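Local coordinates for protein TRAP dicarboxylate transporter, DctP subunit (Anaerococcus prevoti, PDB 4N91) that binds alpha- and beta-D-glucuronate and probably serves as the extracytoplasmic solute-binding subunit of a TRAP transporter, at residues Ser179-Ser191 with Pro302-Val314. Sequence-based numbering, arbitrary orientation.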
loop_
_atom_site.group_PDB
_atom_site.type_symbol
_atom_site.label_atom_id
_atom_site.label_comp_id
_atom_site.label_asym_id
_atom_site.label_seq_id
_atom_site.Cartn_x
_atom_site.Cartn_y
_atom_site.Cartn_z
ATOM N N SER A 179 1.637 4.098 -10.880
ATOM C CA SER A 179 2.988 3.956 -10.396
ATOM C C SER A 179 3.935 3.624 -11.548
ATOM O O SER A 179 3.865 2.527 -12.118
ATOM C CB SER A 179 3.008 2.783 -9.411
ATOM O OG SER A 179 4.339 2.392 -9.102
ATOM N N PRO A 180 4.808 4.563 -11.921
ATOM C CA PRO A 180 5.759 4.241 -13.007
ATOM C C PRO A 180 6.623 3.016 -12.719
ATOM O O PRO A 180 6.951 2.281 -13.653
ATOM C CB PRO A 180 6.585 5.511 -13.158
ATOM C CG PRO A 180 5.686 6.620 -12.592
ATOM C CD PRO A 180 4.887 5.973 -11.497
ATOM N N THR A 181 6.928 2.755 -11.457
ATOM C CA THR A 181 7.698 1.563 -11.108
ATOM C C THR A 181 6.962 0.294 -11.521
ATOM O O THR A 181 7.524 -0.592 -12.183
ATOM C CB THR A 181 8.005 1.538 -9.596
ATOM O OG1 THR A 181 8.960 2.551 -9.317
ATOM C CG2 THR A 181 8.533 0.176 -9.178
ATOM N N ASN A 182 5.670 0.228 -11.201
ATOM C CA ASN A 182 4.881 -0.934 -11.558
ATOM C C ASN A 182 4.653 -1.067 -13.050
ATOM O O ASN A 182 4.574 -2.178 -13.569
ATOM C CB ASN A 182 3.568 -0.968 -10.777
ATOM C CG ASN A 182 3.794 -1.397 -9.337
ATOM O OD1 ASN A 182 4.108 -0.583 -8.482
ATOM N ND2 ASN A 182 3.679 -2.698 -9.083
ATOM N N VAL A 183 4.518 0.047 -13.752
ATOM C CA VAL A 183 4.433 -0.039 -15.205
ATOM C C VAL A 183 5.703 -0.685 -15.785
ATOM O O VAL A 183 5.636 -1.585 -16.623
ATOM C CB VAL A 183 4.202 1.326 -15.815
ATOM C CG1 VAL A 183 4.341 1.270 -17.339
ATOM C CG2 VAL A 183 2.824 1.834 -15.406
ATOM N N ARG A 184 6.869 -0.219 -15.337
ATOM C CA ARG A 184 8.129 -0.782 -15.792
ATOM C C ARG A 184 8.247 -2.269 -15.421
ATOM O O ARG A 184 8.743 -3.067 -16.200
ATOM C CB ARG A 184 9.307 0.009 -15.227
ATOM C CG ARG A 184 10.659 -0.511 -15.629
ATOM C CD ARG A 184 10.904 -0.449 -17.115
ATOM N NE ARG A 184 12.282 -0.848 -17.401
ATOM C CZ ARG A 184 12.689 -1.383 -18.545
ATOM N NH1 ARG A 184 11.831 -1.573 -19.546
ATOM N NH2 ARG A 184 13.963 -1.731 -18.686
HETATM N N MSE A 185 7.784 -2.637 -14.234
HETATM C CA MSE A 185 7.801 -4.035 -13.833
HETATM C C MSE A 185 7.004 -4.886 -14.828
HETATM O O MSE A 185 7.435 -5.989 -15.201
HETATM C CB MSE A 185 7.223 -4.194 -12.425
HETATM C CG MSE A 185 7.340 -5.610 -11.902
HETATM SE SE MSE A 185 6.454 -5.804 -10.156
HETATM C CE MSE A 185 4.585 -5.755 -10.763
HETATM N N MSE A 186 5.838 -4.398 -15.265
HETATM C CA MSE A 186 5.030 -5.196 -16.194
HETATM C C MSE A 186 5.745 -5.309 -17.539
HETATM O O MSE A 186 5.701 -6.370 -18.166
HETATM C CB MSE A 186 3.628 -4.641 -16.402
HETATM C CG MSE A 186 2.797 -4.553 -15.137
HETATM SE SE MSE A 186 2.742 -6.227 -14.087
HETATM C CE MSE A 186 2.350 -7.478 -15.468
ATOM N N ASP A 187 6.405 -4.226 -17.968
ATOM C CA ASP A 187 7.150 -4.245 -19.220
ATOM C C ASP A 187 8.253 -5.314 -19.188
ATOM O O ASP A 187 8.426 -6.067 -20.162
ATOM C CB ASP A 187 7.800 -2.897 -19.484
ATOM C CG ASP A 187 6.822 -1.821 -19.862
ATOM O OD1 ASP A 187 5.677 -2.128 -20.276
ATOM O OD2 ASP A 187 7.230 -0.648 -19.768
ATOM N N LEU A 188 8.992 -5.386 -18.080
ATOM C CA LEU A 188 10.066 -6.367 -17.925
ATOM C C LEU A 188 9.555 -7.801 -17.849
ATOM O O LEU A 188 10.262 -8.747 -18.198
ATOM C CB LEU A 188 10.874 -6.058 -16.668
ATOM C CG LEU A 188 11.781 -4.844 -16.774
ATOM C CD1 LEU A 188 12.219 -4.397 -15.388
ATOM C CD2 LEU A 188 12.982 -5.191 -17.661
ATOM N N LEU A 189 8.326 -7.964 -17.375
ATOM C CA LEU A 189 7.659 -9.265 -17.392
ATOM C C LEU A 189 7.060 -9.633 -18.763
ATOM O O LEU A 189 6.384 -10.664 -18.893
ATOM C CB LEU A 189 6.553 -9.280 -16.333
ATOM C CG LEU A 189 7.049 -9.263 -14.890
ATOM C CD1 LEU A 189 5.913 -8.963 -13.875
ATOM C CD2 LEU A 189 7.683 -10.617 -14.572
ATOM N N GLY A 190 7.284 -8.805 -19.779
ATOM C CA GLY A 190 6.781 -9.075 -21.121
ATOM C C GLY A 190 5.289 -8.861 -21.288
ATOM O O GLY A 190 4.674 -9.353 -22.235
ATOM N N SER A 191 4.711 -8.088 -20.376
ATOM C CA SER A 191 3.272 -7.902 -20.299
ATOM C C SER A 191 2.922 -6.436 -20.570
ATOM O O SER A 191 3.744 -5.666 -21.111
ATOM C CB SER A 191 2.817 -8.374 -18.918
ATOM O OG SER A 191 1.419 -8.495 -18.833
ATOM N N PRO A 302 12.131 -17.180 -11.567
ATOM C CA PRO A 302 12.018 -16.541 -12.881
ATOM C C PRO A 302 11.426 -15.122 -12.819
ATOM O O PRO A 302 11.785 -14.273 -13.644
ATOM C CB PRO A 302 11.116 -17.494 -13.654
ATOM C CG PRO A 302 11.371 -18.812 -13.034
ATOM C CD PRO A 302 11.536 -18.524 -11.565
ATOM N N PHE A 303 10.554 -14.858 -11.851
ATOM C CA PHE A 303 10.005 -13.509 -11.687
ATOM C C PHE A 303 11.118 -12.580 -11.197
ATOM O O PHE A 303 11.317 -11.494 -11.729
ATOM C CB PHE A 303 8.825 -13.494 -10.719
ATOM C CG PHE A 303 7.611 -14.239 -11.221
ATOM C CD1 PHE A 303 6.612 -13.579 -11.925
ATOM C CD2 PHE A 303 7.467 -15.589 -10.985
ATOM C CE1 PHE A 303 5.505 -14.244 -12.393
ATOM C CE2 PHE A 303 6.341 -16.279 -11.447
ATOM C CZ PHE A 303 5.354 -15.600 -12.147
ATOM N N VAL A 304 11.869 -13.035 -10.199
ATOM C CA VAL A 304 12.965 -12.247 -9.631
ATOM C C VAL A 304 13.924 -11.853 -10.737
ATOM O O VAL A 304 14.284 -10.696 -10.875
ATOM C CB VAL A 304 13.711 -13.046 -8.552
ATOM C CG1 VAL A 304 14.940 -12.290 -8.071
ATOM C CG2 VAL A 304 12.777 -13.358 -7.376
ATOM N N ASP A 305 14.318 -12.821 -11.555
ATOM C CA ASP A 305 15.314 -12.571 -12.590
ATOM C C ASP A 305 14.774 -11.625 -13.671
ATOM O O ASP A 305 15.510 -10.757 -14.172
ATOM C CB ASP A 305 15.768 -13.900 -13.208
ATOM C CG ASP A 305 16.594 -14.752 -12.236
ATOM O OD1 ASP A 305 17.073 -14.225 -11.213
ATOM O OD2 ASP A 305 16.764 -15.954 -12.497
ATOM N N ALA A 306 13.490 -11.753 -14.008
ATOM C CA ALA A 306 12.885 -10.915 -15.041
ATOM C C ALA A 306 12.850 -9.452 -14.629
ATOM O O ALA A 306 13.003 -8.567 -15.470
ATOM C CB ALA A 306 11.472 -11.371 -15.364
ATOM N N VAL A 307 12.584 -9.186 -13.354
ATOM C CA VAL A 307 12.427 -7.803 -12.907
ATOM C C VAL A 307 13.657 -7.205 -12.225
ATOM O O VAL A 307 13.639 -6.018 -11.862
ATOM C CB VAL A 307 11.185 -7.615 -12.003
ATOM C CG1 VAL A 307 9.943 -8.143 -12.706
ATOM C CG2 VAL A 307 11.371 -8.300 -10.636
ATOM N N ALA A 308 14.730 -7.994 -12.088
ATOM C CA ALA A 308 15.971 -7.509 -11.477
ATOM C C ALA A 308 16.492 -6.197 -12.088
ATOM O O ALA A 308 16.962 -5.312 -11.360
ATOM C CB ALA A 308 17.043 -8.590 -11.540
ATOM N N PRO A 309 16.402 -6.047 -13.421
ATOM C CA PRO A 309 16.882 -4.785 -14.000
ATOM C C PRO A 309 16.197 -3.547 -13.439
ATOM O O PRO A 309 16.783 -2.476 -13.429
ATOM C CB PRO A 309 16.563 -4.934 -15.486
ATOM C CG PRO A 309 16.572 -6.396 -15.721
ATOM C CD PRO A 309 15.980 -6.995 -14.466
ATOM N N LEU A 310 14.967 -3.680 -12.969
ATOM C CA LEU A 310 14.264 -2.537 -12.418
ATOM C C LEU A 310 14.972 -1.967 -11.196
ATOM O O LEU A 310 15.117 -0.756 -11.056
ATOM C CB LEU A 310 12.838 -2.936 -12.047
ATOM C CG LEU A 310 11.928 -1.829 -11.541
ATOM C CD1 LEU A 310 11.971 -0.666 -12.457
ATOM C CD2 LEU A 310 10.489 -2.366 -11.439
ATOM N N THR A 311 15.415 -2.843 -10.308
ATOM C CA THR A 311 16.135 -2.400 -9.122
ATOM C C THR A 311 17.450 -1.740 -9.511
ATOM O O THR A 311 17.815 -0.693 -8.961
ATOM C CB THR A 311 16.366 -3.563 -8.165
ATOM O OG1 THR A 311 15.097 -4.006 -7.663
ATOM C CG2 THR A 311 17.272 -3.172 -7.001
ATOM N N LYS A 312 18.165 -2.351 -10.450
ATOM C CA LYS A 312 19.411 -1.773 -10.944
ATOM C C LYS A 312 19.175 -0.376 -11.510
ATOM O O LYS A 312 19.934 0.544 -11.224
ATOM C CB LYS A 312 20.047 -2.683 -12.000
ATOM C CG LYS A 312 21.346 -2.140 -12.602
ATOM C CD LYS A 312 21.885 -3.062 -13.693
ATOM C CE LYS A 312 23.327 -2.719 -14.074
ATOM N NZ LYS A 312 23.407 -1.676 -15.135
ATOM N N GLU A 313 18.113 -0.224 -12.304
ATOM C CA GLU A 313 17.807 1.030 -12.977
ATOM C C GLU A 313 17.415 2.097 -11.979
ATOM O O GLU A 313 17.824 3.241 -12.080
ATOM C CB GLU A 313 16.632 0.828 -13.955
ATOM C CG GLU A 313 16.985 0.044 -15.198
ATOM C CD GLU A 313 15.760 -0.492 -15.947
ATOM O OE1 GLU A 313 14.616 -0.038 -15.690
ATOM O OE2 GLU A 313 15.951 -1.388 -16.804
ATOM N N VAL A 314 16.580 1.719 -11.027
ATOM C CA VAL A 314 16.040 2.678 -10.065
ATOM C C VAL A 314 17.169 3.178 -9.186
ATOM O O VAL A 314 17.295 4.383 -8.939
ATOM C CB VAL A 314 14.904 2.066 -9.233
ATOM C CG1 VAL A 314 14.597 2.903 -7.996
ATOM C CG2 VAL A 314 13.658 1.888 -10.094
HETATM O O HOH W 1 12.943 -8.959 -18.154
#
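R184 grips E313 in a side-on, two-pronged salt bridge, NE to OE1 at 3.0 Å and NH2 to OE2 at 2.8 Å, both bonds close to straight and the guanidinium and carboxylate planes only 24° apart. L188 CD2 lies over one face of this guanidinium, offset toward its rim. L310 enters among T181, R184, M185 and L188, its chi1 of -176° turning CG away from the backbone N; its CD1 presses on R184 CG at 3.4 Å and its CD2 meets T181 O and M185 CB. Replacing R184 by an alanine is likely to leave the E313 carboxylate without its mate and L310 CD1 without the CG it leans on. L188 returns the packing, a knob among A306, V307, P309 and L310, with CD1 3.7 Å from L310 CB. Farther along, V307 CG1 touches both M185 CG and L189 CG, and L189 CD2 rests on A306 CB and F303. One water donates to both L188 O and A306 O, joining the two backbones. Outward, T181 OG1 is hydrogen-bonded to E100, while M186 and L189 pack on F156 of strand 154-158. The axes of helices 180-188 and 302-314 approach to 8.6 Å, their N-to-C directions 135° apart, in knobs-into-holes packing on one lobe of this two-lobed periplasmic-binding-protein fold.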